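Long-range contact in Mgp-operon protein 3 (Mycoplasma pneumoniae, PDB 6RJ1), which probably takes part in attaching this human pathogen to host cells, as the P40/P90 partner of the P1 adhesin, apparently through sugar recognition: residues A[222-234]-A[240-253]. Numbering follows the deposited sequence.
Sequences KLDKGRAYRKLNE and EPLDSTKEGKGKDE
Arg230 reaches to Gly250 O in the type II' beta turn Lys249–Asp252, which leads the 240-253 segment into helix 253-267, and joins that helix start to strand 229-230, which pairs with strand 165-167. A bend at chi2 (-78°) folds its chain back, so that Arg230 NH2 donates both to Gly250 O (3.1 Å) and to its neighbour's carbonyl, Tyr229 O (3.0 Å). The flat guanidinium is sandwiched: Ala228 CB, small enough to fit, lies over one face near the rim, and Glu253 CA over the centre of the other. The Glu253 side chain crosses that of Arg230 at about a right angle, bringing Glu253 CG to 3.6 Å from Arg230 NE, and its methylenes also meet the carboxylate of Glu234, whose OE1 accepts from Lys231 N.

Gly250 suits the turn because its phi is positive (56°) and a side chain there would strike Leu223 O and Lys225 O. Its carbonyl O takes a second bond, from Tyr229 N, well above the carbonyl plane, whereas Lys251 N meets Leu223 O almost head-on. The aliphatic part of Lys251 crosses Leu223, with Lys251 CG 4.0 Å from Leu223 CB. Gly226 is confined too, by Ser244 CB and by its own backbone angles.

At the far end Arg227 and Glu240 lie side by side, pointing the same way, their planar groups 46° apart, and Arg227 NH2 forms a salt bridge with Glu240 OE1 (2.9 Å). Glu167 and Thr171 give these buried charges further partners. Pro241 packs CG against Arg227 N, which donates to Ser244 OG (3.1 Å), a hydroxyl also bonded to Gly178 O.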
ATOM      1  N   LYS A 222       5.030 -11.906 -18.664  1.00 54.86           N
ATOM      2  CA  LYS A 222       4.449 -13.239 -18.784  1.00 54.73           C
ATOM      3  C   LYS A 222       3.772 -13.683 -17.473  1.00 61.09           C
ATOM      4  O   LYS A 222       4.341 -13.515 -16.388  1.00 59.61           O
ATOM      5  CB  LYS A 222       5.522 -14.244 -19.213  1.00 56.24           C
ATOM      6  CG  LYS A 222       6.013 -14.048 -20.639  1.00 67.50           C
ATOM      7  CD  LYS A 222       6.706 -15.292 -21.162  1.00 81.87           C
ATOM      8  CE  LYS A 222       7.097 -15.154 -22.618  1.00 98.16           C
ATOM      9  NZ  LYS A 222       7.894 -16.319 -23.092  1.00105.60           N
ATOM     10  N   LEU A 223       2.543 -14.226 -17.580  1.00 59.88           N
ATOM     11  CA  LEU A 223       1.756 -14.687 -16.424  1.00 60.29           C
ATOM     12  C   LEU A 223       1.696 -16.221 -16.281  1.00 67.37           C
ATOM     13  O   LEU A 223       1.015 -16.722 -15.382  1.00 67.19           O
ATOM     14  CB  LEU A 223       0.335 -14.093 -16.471  1.00 59.78           C
ATOM     15  CG  LEU A 223       0.219 -12.580 -16.334  1.00 63.61           C
ATOM     16  CD1 LEU A 223      -1.157 -12.114 -16.710  1.00 63.60           C
ATOM     17  CD2 LEU A 223       0.551 -12.124 -14.927  1.00 65.17           C
ATOM     18  N   ASP A 224       2.419 -16.955 -17.152  1.00 65.83           N
ATOM     19  CA  ASP A 224       2.460 -18.422 -17.165  1.00 66.76           C
ATOM     20  C   ASP A 224       3.238 -19.055 -15.998  1.00 70.75           C
ATOM     21  O   ASP A 224       2.951 -20.193 -15.617  1.00 71.24           O
ATOM     22  CB  ASP A 224       3.007 -18.926 -18.517  1.00 69.17           C
ATOM     23  CG  ASP A 224       4.448 -18.554 -18.832  1.00 80.58           C
ATOM     24  OD1 ASP A 224       4.870 -17.432 -18.458  1.00 80.13           O
ATOM     25  OD2 ASP A 224       5.150 -19.380 -19.480  1.00 87.51           O
ATOM     26  N   LYS A 225       4.238 -18.333 -15.465  1.00 66.47           N
ATOM     27  CA  LYS A 225       5.101 -18.772 -14.361  1.00 65.28           C
ATOM     28  C   LYS A 225       5.136 -17.704 -13.269  1.00 67.28           C
ATOM     29  O   LYS A 225       4.698 -16.567 -13.496  1.00 65.95           O
ATOM     30  CB  LYS A 225       6.539 -19.032 -14.871  1.00 67.20           C
ATOM     31  CG  LYS A 225       6.665 -20.229 -15.801  1.00 80.62           C
ATOM     32  CD  LYS A 225       8.102 -20.448 -16.254  1.00 88.43           C
ATOM     33  CE  LYS A 225       8.328 -21.836 -16.810  1.00 96.10           C
ATOM     34  NZ  LYS A 225       7.669 -22.032 -18.130  1.00104.76           N
ATOM     35  N   GLY A 226       5.674 -18.082 -12.108  1.00 62.97           N
ATOM     36  CA  GLY A 226       5.868 -17.180 -10.980  1.00 62.07           C
ATOM     37  C   GLY A 226       4.825 -17.176  -9.889  1.00 64.97           C
ATOM     38  O   GLY A 226       3.977 -18.076  -9.812  1.00 65.20           O
ATOM     39  N   ARG A 227       4.899 -16.129  -9.031  1.00 59.71           N
ATOM     40  CA  ARG A 227       4.000 -15.851  -7.900  1.00 58.40           C
ATOM     41  C   ARG A 227       2.551 -15.942  -8.354  1.00 63.00           C
ATOM     42  O   ARG A 227       2.211 -15.507  -9.463  1.00 63.05           O
ATOM     43  CB  ARG A 227       4.238 -14.459  -7.292  1.00 54.95           C
ATOM     44  CG  ARG A 227       5.669 -13.932  -7.336  1.00 53.01           C
ATOM     45  CD  ARG A 227       6.205 -13.543  -5.967  1.00 61.38           C
ATOM     46  NE  ARG A 227       5.309 -12.612  -5.291  1.00 73.34           N
ATOM     47  CZ  ARG A 227       4.862 -12.763  -4.053  1.00 89.33           C
ATOM     48  NH1 ARG A 227       4.020 -11.887  -3.538  1.00 88.16           N
ATOM     49  NH2 ARG A 227       5.264 -13.786  -3.314  1.00 73.96           N
ATOM     50  N   ALA A 228       1.706 -16.538  -7.510  1.00 58.91           N
ATOM     51  CA  ALA A 228       0.312 -16.758  -7.830  1.00 57.46           C
ATOM     52  C   ALA A 228      -0.509 -15.491  -7.992  1.00 62.83           C
ATOM     53  O   ALA A 228      -0.351 -14.531  -7.238  1.00 63.56           O
ATOM     54  CB  ALA A 228      -0.321 -17.660  -6.799  1.00 57.45           C
ATOM     55  N   TYR A 229      -1.359 -15.502  -9.024  1.00 58.80           N
ATOM     56  CA  TYR A 229      -2.373 -14.516  -9.341  1.00 58.52           C
ATOM     57  C   TYR A 229      -3.642 -15.327  -9.245  1.00 65.73           C
ATOM     58  O   TYR A 229      -3.737 -16.402  -9.859  1.00 67.22           O
ATOM     59  CB  TYR A 229      -2.196 -13.946 -10.753  1.00 58.95           C
ATOM     60  CG  TYR A 229      -1.133 -12.878 -10.828  1.00 59.96           C
ATOM     61  CD1 TYR A 229      -1.414 -11.557 -10.472  1.00 60.05           C
ATOM     62  CD2 TYR A 229       0.162 -13.186 -11.234  1.00 61.47           C
ATOM     63  CE1 TYR A 229      -0.432 -10.569 -10.527  1.00 60.30           C
ATOM     64  CE2 TYR A 229       1.150 -12.206 -11.297  1.00 61.82           C
ATOM     65  CZ  TYR A 229       0.850 -10.897 -10.946  1.00 66.44           C
ATOM     66  OH  TYR A 229       1.836  -9.936 -11.016  1.00 62.44           O
ATOM     67  N   ARG A 230      -4.571 -14.903  -8.393  1.00 62.25           N
ATOM     68  CA  ARG A 230      -5.775 -15.700  -8.218  1.00 62.11           C
ATOM     69  C   ARG A 230      -7.055 -14.884  -8.354  1.00 66.33           C
ATOM     70  O   ARG A 230      -7.058 -13.673  -8.120  1.00 65.88           O
ATOM     71  CB  ARG A 230      -5.742 -16.460  -6.867  1.00 60.90           C
ATOM     72  CG  ARG A 230      -4.633 -17.502  -6.704  1.00 63.49           C
ATOM     73  CD  ARG A 230      -4.927 -18.802  -7.429  1.00 67.22           C
ATOM     74  NE  ARG A 230      -3.857 -19.795  -7.273  1.00 73.51           N
ATOM     75  CZ  ARG A 230      -2.813 -19.912  -8.092  1.00 83.93           C
ATOM     76  NH1 ARG A 230      -1.888 -20.837  -7.870  1.00 62.09           N
ATOM     77  NH2 ARG A 230      -2.678 -19.093  -9.131  1.00 70.55           N
ATOM     78  N   LYS A 231      -8.144 -15.569  -8.735  1.00 62.44           N
ATOM     79  CA  LYS A 231      -9.474 -14.987  -8.834  1.00 62.02           C
ATOM     80  C   LYS A 231     -10.053 -14.879  -7.411  1.00 66.87           C
ATOM     81  O   LYS A 231      -9.544 -15.510  -6.481  1.00 66.89           O
ATOM     82  CB  LYS A 231     -10.373 -15.828  -9.745  1.00 63.29           C
ATOM     83  CG  LYS A 231     -10.089 -15.637 -11.230  1.00 67.86           C
ATOM     84  CD  LYS A 231     -11.297 -16.017 -12.081  1.00 79.38           C
ATOM     85  CE  LYS A 231     -11.127 -15.547 -13.502  1.00101.55           C
ATOM     86  NZ  LYS A 231     -12.347 -15.794 -14.316  1.00111.18           N
ATOM     87  N   LEU A 232     -11.085 -14.048  -7.242  1.00 62.61           N
ATOM     88  CA  LEU A 232     -11.738 -13.767  -5.969  1.00 61.51           C
ATOM     89  C   LEU A 232     -12.102 -15.013  -5.140  1.00 65.03           C
ATOM     90  O   LEU A 232     -11.860 -15.026  -3.934  1.00 64.21           O
ATOM     91  CB  LEU A 232     -12.970 -12.888  -6.238  1.00 61.04           C
ATOM     92  CG  LEU A 232     -12.897 -11.396  -5.865  1.00 64.34           C
ATOM     93  CD1 LEU A 232     -11.515 -10.801  -6.047  1.00 63.71           C
ATOM     94  CD2 LEU A 232     -13.923 -10.610  -6.630  1.00 65.34           C
ATOM     95  N   ASN A 233     -12.637 -16.056  -5.794  1.00 62.00           N
ATOM     96  CA  ASN A 233     -13.035 -17.312  -5.149  1.00 61.87           C
ATOM     97  C   ASN A 233     -11.916 -18.371  -5.114  1.00 65.38           C
ATOM     98  O   ASN A 233     -12.093 -19.440  -4.515  1.00 64.88           O
ATOM     99  CB  ASN A 233     -14.316 -17.868  -5.773  1.00 60.88           C
ATOM    100  CG  ASN A 233     -15.517 -17.003  -5.498  1.00 75.22           C
ATOM    101  OD1 ASN A 233     -15.931 -16.813  -4.348  1.00 66.97           O
ATOM    102  ND2 ASN A 233     -16.093 -16.442  -6.545  1.00 63.80           N
ATOM    103  N   GLU A 234     -10.766 -18.060  -5.737  1.00 60.92           N
ATOM    104  CA  GLU A 234      -9.597 -18.932  -5.730  1.00 59.90           C
ATOM    105  C   GLU A 234      -8.793 -18.624  -4.470  1.00 63.67           C
ATOM    106  O   GLU A 234      -9.048 -17.613  -3.806  1.00 63.94           O
ATOM    107  CB  GLU A 234      -8.739 -18.718  -6.992  1.00 60.77           C
ATOM    108  CG  GLU A 234      -9.270 -19.417  -8.233  1.00 70.26           C
ATOM    109  CD  GLU A 234      -8.581 -19.111  -9.552  1.00 88.47           C
ATOM    110  OE1 GLU A 234      -7.701 -18.219  -9.589  1.00 75.89           O
ATOM    111  OE2 GLU A 234      -8.931 -19.767 -10.560  1.00 84.41           O
ATOM    112  N   GLU A 240       5.668 -19.742  -2.285  1.00 72.75           N
ATOM    113  CA  GLU A 240       6.034 -18.724  -3.266  1.00 72.63           C
ATOM    114  C   GLU A 240       7.420 -19.040  -3.849  1.00 76.55           C
ATOM    115  O   GLU A 240       8.281 -19.533  -3.114  1.00 74.93           O
ATOM    116  CB  GLU A 240       5.927 -17.294  -2.701  1.00 73.99           C
ATOM    117  CG  GLU A 240       6.733 -17.020  -1.438  1.00 83.42           C
ATOM    118  CD  GLU A 240       7.003 -15.548  -1.215  1.00 98.48           C
ATOM    119  OE1 GLU A 240       7.603 -14.913  -2.113  1.00105.29           O
ATOM    120  OE2 GLU A 240       6.614 -15.025  -0.147  1.00 83.66           O
ATOM    121  N   PRO A 241       7.645 -18.815  -5.170  1.00 74.43           N
ATOM    122  CA  PRO A 241       8.942 -19.184  -5.764  1.00 74.37           C
ATOM    123  C   PRO A 241      10.124 -18.291  -5.400  1.00 79.60           C
ATOM    124  O   PRO A 241       9.951 -17.104  -5.113  1.00 79.49           O
ATOM    125  CB  PRO A 241       8.658 -19.155  -7.265  1.00 75.88           C
ATOM    126  CG  PRO A 241       7.580 -18.164  -7.418  1.00 80.37           C
ATOM    127  CD  PRO A 241       6.725 -18.262  -6.191  1.00 75.86           C
ATOM    128  N   LEU A 242      11.338 -18.872  -5.445  1.00 77.08           N
ATOM    129  CA  LEU A 242      12.592 -18.165  -5.190  1.00 77.34           C
ATOM    130  C   LEU A 242      12.949 -17.317  -6.404  1.00 82.04           C
ATOM    131  O   LEU A 242      13.529 -16.240  -6.254  1.00 82.29           O
ATOM    132  CB  LEU A 242      13.721 -19.158  -4.900  1.00 77.43           C
ATOM    133  CG  LEU A 242      13.718 -19.779  -3.517  1.00 82.70           C
ATOM    134  CD1 LEU A 242      14.413 -21.103  -3.537  1.00 82.79           C
ATOM    135  CD2 LEU A 242      14.382 -18.861  -2.498  1.00 86.44           C
ATOM    136  N   ASP A 243      12.592 -17.816  -7.606  1.00 78.14           N
ATOM    137  CA  ASP A 243      12.804 -17.175  -8.898  1.00 77.61           C
ATOM    138  C   ASP A 243      11.543 -17.384  -9.740  1.00 78.88           C
ATOM    139  O   ASP A 243      11.246 -18.513 -10.136  1.00 78.69           O
ATOM    140  CB  ASP A 243      14.042 -17.778  -9.594  1.00 79.89           C
ATOM    141  CG  ASP A 243      14.644 -16.965 -10.733  1.00 93.88           C
ATOM    142  OD1 ASP A 243      13.940 -16.074 -11.273  1.00 94.51           O
ATOM    143  OD2 ASP A 243      15.822 -17.219 -11.086  1.00101.60           O
ATOM    144  N   SER A 244      10.798 -16.299  -9.995  1.00 73.34           N
ATOM    145  CA  SER A 244       9.564 -16.336 -10.779  1.00 72.54           C
ATOM    146  C   SER A 244       9.786 -16.446 -12.296  1.00 77.24           C
ATOM    147  O   SER A 244       8.828 -16.597 -13.060  1.00 76.89           O
ATOM    148  CB  SER A 244       8.678 -15.150 -10.438  1.00 74.14           C
ATOM    149  OG  SER A 244       7.916 -15.449  -9.285  1.00 78.42           O
ATOM    150  N   THR A 245      11.050 -16.388 -12.718  1.00 74.32           N
ATOM    151  CA  THR A 245      11.481 -16.537 -14.099  1.00 74.57           C
ATOM    152  C   THR A 245      11.667 -18.045 -14.380  1.00 78.82           C
ATOM    153  O   THR A 245      11.643 -18.471 -15.538  1.00 78.32           O
ATOM    154  CB  THR A 245      12.707 -15.612 -14.326  1.00 86.21           C
ATOM    155  OG1 THR A 245      12.258 -14.377 -14.887  1.00 87.66           O
ATOM    156  CG2 THR A 245      13.820 -16.233 -15.186  1.00 86.25           C
ATOM    157  N   LYS A 246      11.784 -18.850 -13.306  1.00 76.36           N
ATOM    158  CA  LYS A 246      12.023 -20.293 -13.386  1.00 76.67           C
ATOM    159  C   LYS A 246      10.907 -21.164 -12.807  1.00 80.89           C
ATOM    160  O   LYS A 246      10.550 -22.171 -13.419  1.00 80.02           O
ATOM    161  CB  LYS A 246      13.375 -20.638 -12.733  1.00 79.03           C
ATOM    162  CG  LYS A 246      14.555 -20.319 -13.640  1.00101.91           C
ATOM    163  CD  LYS A 246      15.840 -20.044 -12.864  1.00116.05           C
ATOM    164  CE  LYS A 246      17.053 -19.905 -13.764  1.00130.43           C
ATOM    165  NZ  LYS A 246      16.990 -18.695 -14.632  1.00141.18           N
ATOM    166  N   GLU A 247      10.373 -20.795 -11.631  1.00 78.22           N
ATOM    167  CA  GLU A 247       9.337 -21.579 -10.955  1.00 77.89           C
ATOM    168  C   GLU A 247       8.030 -20.810 -10.756  1.00 81.10           C
ATOM    169  O   GLU A 247       7.955 -19.627 -11.089  1.00 81.26           O
ATOM    170  CB  GLU A 247       9.866 -22.167  -9.626  1.00 79.33           C
ATOM    171  CG  GLU A 247      10.988 -23.187  -9.797  1.00 89.68           C
ATOM    172  CD  GLU A 247      10.733 -24.423 -10.646  1.00108.98           C
ATOM    173  OE1 GLU A 247      11.724 -24.985 -11.165  1.00111.56           O
ATOM    174  OE2 GLU A 247       9.560 -24.843 -10.783  1.00 97.59           O
ATOM    175  N   GLY A 248       7.014 -21.500 -10.236  1.00 75.83           N
ATOM    176  CA  GLY A 248       5.679 -20.956 -10.028  1.00 74.32           C
ATOM    177  C   GLY A 248       4.801 -21.180 -11.248  1.00 76.81           C
ATOM    178  O   GLY A 248       5.300 -21.543 -12.321  1.00 76.96           O
ATOM    179  N   LYS A 249       3.484 -20.979 -11.098  1.00 71.68           N
ATOM    180  CA  LYS A 249       2.531 -21.159 -12.199  1.00 70.26           C
ATOM    181  C   LYS A 249       1.757 -19.871 -12.557  1.00 72.97           C
ATOM    182  O   LYS A 249       0.890 -19.904 -13.425  1.00 72.10           O
ATOM    183  CB  LYS A 249       1.577 -22.339 -11.924  1.00 71.10           C
ATOM    184  CG  LYS A 249       2.250 -23.700 -11.973  1.00 74.28           C
ATOM    185  CD  LYS A 249       2.693 -24.092 -13.375  1.00 77.35           C
ATOM    186  CE  LYS A 249       3.800 -25.112 -13.363  1.00 83.45           C
ATOM    187  NZ  LYS A 249       4.244 -25.453 -14.743  1.00 93.80           N
ATOM    188  N   GLY A 250       2.109 -18.756 -11.919  1.00 68.80           N
ATOM    189  CA  GLY A 250       1.483 -17.462 -12.158  1.00 68.32           C
ATOM    190  C   GLY A 250      -0.016 -17.498 -11.966  1.00 72.73           C
ATOM    191  O   GLY A 250      -0.492 -17.857 -10.882  1.00 72.77           O
ATOM    192  N   LYS A 251      -0.772 -17.177 -13.038  1.00 68.81           N
ATOM    193  CA  LYS A 251      -2.240 -17.178 -13.008  1.00 67.80           C
ATOM    194  C   LYS A 251      -2.838 -18.560 -13.214  1.00 73.03           C
ATOM    195  O   LYS A 251      -4.015 -18.760 -12.923  1.00 73.09           O
ATOM    196  CB  LYS A 251      -2.833 -16.154 -13.989  1.00 68.68           C
ATOM    197  CG  LYS A 251      -2.689 -16.475 -15.476  1.00 72.39           C
ATOM    198  CD  LYS A 251      -3.547 -15.509 -16.290  1.00 71.34           C
ATOM    199  CE  LYS A 251      -3.453 -15.688 -17.775  1.00 70.51           C
ATOM    200  NZ  LYS A 251      -4.233 -16.859 -18.240  1.00 85.05           N
ATOM    201  N   ASP A 252      -2.027 -19.511 -13.701  1.00 71.05           N
ATOM    202  CA  ASP A 252      -2.439 -20.880 -13.998  1.00 72.11           C
ATOM    203  C   ASP A 252      -2.727 -21.706 -12.730  1.00 77.33           C
ATOM    204  O   ASP A 252      -1.914 -22.535 -12.310  1.00 75.95           O
ATOM    205  CB  ASP A 252      -1.412 -21.555 -14.926  1.00 74.43           C
ATOM    206  CG  ASP A 252      -1.833 -22.850 -15.587  1.00 87.70           C
ATOM    207  OD1 ASP A 252      -2.882 -23.416 -15.187  1.00 89.56           O
ATOM    208  OD2 ASP A 252      -1.102 -23.318 -16.486  1.00 93.77           O
ATOM    209  N   GLU A 253      -3.926 -21.487 -12.160  1.00 76.23           N
ATOM    210  CA  GLU A 253      -4.450 -22.152 -10.965  1.00 76.70           C
ATOM    211  C   GLU A 253      -4.624 -23.656 -11.202  1.00 82.70           C
ATOM    212  O   GLU A 253      -4.336 -24.440 -10.297  1.00 82.77           O
ATOM    213  CB  GLU A 253      -5.778 -21.499 -10.534  1.00 77.86           C
ATOM    214  CG  GLU A 253      -6.218 -21.820  -9.114  1.00 88.01           C
ATOM    215  CD  GLU A 253      -6.945 -23.136  -8.911  1.00111.81           C
ATOM    216  OE1 GLU A 253      -7.950 -23.384  -9.618  1.00106.47           O
ATOM    217  OE2 GLU A 253      -6.509 -23.922  -8.039  1.00107.00           O
TER